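Local structure of putative PAS/PAC sensor protein (6HMJ) at residues His51-Arg57 and Asn77-Leu81. The protein senses blue light through a flavin-binding light-oxygen-voltage domain and probably couples the signal to RNA binding through its ANTAR domain. Sequence-based numbering, arbitrary orientation.
Sequences HLHPDDR and NHLLL
Asp56, in the first turn of helix 54-70, reaches out of its helix to take a backbone N-H from strand 74-82, the outermost strand, within this chain, of a β-sheet: Leu79 N donates to Asp56 OD2 at 3.0 Å, coming from above the carboxylate plane. The same oxygen receives a weak bond from His53 N, the N3-to-N-cap half of a capping box between the two residues, while His53 ND1 caps the helix by accepting from Asp55 N. Aspartate suits this place because its short side chain, with CG anti to the carbonyl carbon (chi1 -47°), can serve helix start and strand together. With an alanine in its place, Leu79 N would probably lose its mate across the contact, and His53 N its weak acceptor at the helix start. The second tie is a nearly straight backbone bond, Leu81 N to His51 O, 2.7 Å long.

Leu52 lays CD2 over one face of the His78 ring, a CH-pi contact 4.2 Å from the centroid. Here histidine offers both a flat surface and polar edges: ND1 donates to Leu79 O at 2.7 Å, within the ring plane, and NE2 bonds to Thr92 of strand 85-97, so that the buried ring is fixed in rotation. Trp60 meets it edge-to-face. Leu81 spreads its two branches along the loop, CD1 beside Leu52 O and CD2 packing on His53 CA at 4.0 Å. Arg116 of the second subunit bonds to His78 O. The arrangement belongs to the N-terminal PAS domain, where a helix and the loop leading into it pack against the last strand of the chain's five-stranded antiparallel sheet.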
loop_
_atom_site.group_PDB
_atom_site.type_symbol
_atom_site.label_atom_id
_atom_site.label_comp_id
_atom_site.label_asym_id
_atom_site.label_seq_id
_atom_site.Cartn_x
_atom_site.Cartn_y
_atom_site.Cartn_z
ATOM N N HIS A 51 -3.343 -41.048 -42.058
ATOM C CA HIS A 51 -3.544 -39.868 -41.225
ATOM C C HIS A 51 -2.353 -39.568 -40.322
ATOM O O HIS A 51 -2.411 -38.610 -39.546
ATOM C CB HIS A 51 -4.805 -40.029 -40.370
ATOM C CG HIS A 51 -6.072 -40.078 -41.164
ATOM N ND1 HIS A 51 -6.720 -41.257 -41.461
ATOM C CD2 HIS A 51 -6.808 -39.091 -41.727
ATOM C CE1 HIS A 51 -7.803 -40.994 -42.170
ATOM N NE2 HIS A 51 -7.880 -39.688 -42.347
ATOM N N LEU A 52 -1.291 -40.364 -40.394
ATOM C CA LEU A 52 -0.035 -40.031 -39.740
ATOM C C LEU A 52 0.867 -39.276 -40.710
ATOM O O LEU A 52 0.688 -39.322 -41.930
ATOM C CB LEU A 52 0.685 -41.279 -39.226
ATOM C CG LEU A 52 0.186 -41.915 -37.925
ATOM C CD1 LEU A 52 -1.279 -42.301 -37.979
ATOM C CD2 LEU A 52 1.042 -43.129 -37.598
ATOM N N HIS A 53 1.846 -38.588 -40.154
ATOM C CA HIS A 53 2.790 -37.881 -41.006
ATOM C C HIS A 53 3.756 -38.880 -41.639
ATOM O O HIS A 53 4.157 -39.847 -40.985
ATOM C CB HIS A 53 3.563 -36.836 -40.206
ATOM C CG HIS A 53 4.383 -35.915 -41.054
ATOM N ND1 HIS A 53 5.707 -36.155 -41.353
ATOM C CD2 HIS A 53 4.061 -34.756 -41.675
ATOM C CE1 HIS A 53 6.166 -35.183 -42.119
ATOM N NE2 HIS A 53 5.189 -34.321 -42.329
ATOM N N PRO A 54 4.129 -38.687 -42.916
ATOM C CA PRO A 54 5.070 -39.612 -43.562
ATOM C C PRO A 54 6.228 -40.041 -42.675
ATOM O O PRO A 54 6.656 -41.198 -42.724
ATOM C CB PRO A 54 5.563 -38.800 -44.767
ATOM C CG PRO A 54 4.375 -37.984 -45.151
ATOM C CD PRO A 54 3.617 -37.681 -43.867
ATOM N N ASP A 55 6.737 -39.118 -41.853
ATOM C CA ASP A 55 7.908 -39.408 -41.032
ATOM C C ASP A 55 7.591 -40.333 -39.862
ATOM O O ASP A 55 8.511 -40.958 -39.322
ATOM C CB ASP A 55 8.516 -38.104 -40.516
ATOM C CG ASP A 55 8.847 -37.132 -41.636
ATOM O OD1 ASP A 55 9.022 -37.585 -42.788
ATOM O OD2 ASP A 55 8.940 -35.917 -41.365
ATOM N N ASP A 56 6.322 -40.438 -39.459
ATOM C CA ASP A 56 5.947 -41.326 -38.367
ATOM C C ASP A 56 5.603 -42.734 -38.836
ATOM O O ASP A 56 5.591 -43.659 -38.017
ATOM C CB ASP A 56 4.731 -40.772 -37.612
ATOM C CG ASP A 56 4.855 -39.294 -37.287
ATOM O OD1 ASP A 56 5.937 -38.863 -36.834
ATOM O OD2 ASP A 56 3.858 -38.563 -37.475
ATOM N N ARG A 57 5.333 -42.917 -40.131
ATOM C CA ARG A 57 4.774 -44.181 -40.600
ATOM C C ARG A 57 5.733 -45.340 -40.354
ATOM O O ARG A 57 5.314 -46.425 -39.935
ATOM C CB ARG A 57 4.431 -44.074 -42.085
ATOM C CG ARG A 57 3.067 -43.455 -42.346
ATOM C CD ARG A 57 2.997 -42.834 -43.732
ATOM N NE ARG A 57 1.845 -41.949 -43.886
ATOM C CZ ARG A 57 1.666 -41.125 -44.916
ATOM N NH1 ARG A 57 2.560 -41.073 -45.896
ATOM N NH2 ARG A 57 0.590 -40.351 -44.965
ATOM N N ASN A 77 5.232 -41.955 -30.530
ATOM C CA ASN A 77 4.819 -40.566 -30.664
ATOM C C ASN A 77 4.752 -40.192 -32.138
ATOM O O ASN A 77 5.641 -40.543 -32.919
ATOM C CB ASN A 77 5.795 -39.639 -29.937
ATOM C CG ASN A 77 5.859 -39.910 -28.446
ATOM O OD1 ASN A 77 4.942 -40.491 -27.867
ATOM N ND2 ASN A 77 6.947 -39.485 -27.815
ATOM N N HIS A 78 3.700 -39.472 -32.514
ATOM C CA HIS A 78 3.464 -39.142 -33.913
ATOM C C HIS A 78 2.480 -37.981 -33.992
ATOM O O HIS A 78 2.082 -37.406 -32.975
ATOM C CB HIS A 78 2.933 -40.355 -34.677
ATOM C CG HIS A 78 1.598 -40.831 -34.195
ATOM N ND1 HIS A 78 0.411 -40.300 -34.651
ATOM C CD2 HIS A 78 1.262 -41.780 -33.290
ATOM C CE1 HIS A 78 -0.598 -40.907 -34.055
ATOM N NE2 HIS A 78 -0.109 -41.808 -33.223
ATOM N N LEU A 79 2.095 -37.642 -35.218
ATOM C CA LEU A 79 1.114 -36.605 -35.492
ATOM C C LEU A 79 -0.152 -37.215 -36.087
ATOM O O LEU A 79 -0.195 -38.392 -36.456
ATOM C CB LEU A 79 1.684 -35.562 -36.462
ATOM C CG LEU A 79 2.981 -34.850 -36.088
ATOM C CD1 LEU A 79 3.357 -33.854 -37.176
ATOM C CD2 LEU A 79 2.851 -34.149 -34.748
ATOM N N LEU A 80 -1.197 -36.393 -36.162
ATOM C CA LEU A 80 -2.426 -36.746 -36.865
ATOM C C LEU A 80 -2.701 -35.640 -37.874
ATOM O O LEU A 80 -2.799 -34.467 -37.500
ATOM C CB LEU A 80 -3.600 -36.913 -35.896
ATOM C CG LEU A 80 -3.572 -38.158 -35.002
ATOM C CD1 LEU A 80 -4.766 -38.160 -34.060
ATOM C CD2 LEU A 80 -3.544 -39.440 -35.818
ATOM N N LEU A 81 -2.826 -36.013 -39.143
ATOM C CA LEU A 81 -3.034 -35.039 -40.208
ATOM C C LEU A 81 -4.492 -34.602 -40.275
ATOM O O LEU A 81 -5.402 -35.438 -40.267
ATOM C CB LEU A 81 -2.585 -35.626 -41.543
ATOM C CG LEU A 81 -1.162 -36.192 -41.512
ATOM C CD1 LEU A 81 -0.814 -36.859 -42.832
ATOM C CD2 LEU A 81 -0.147 -35.111 -41.163
#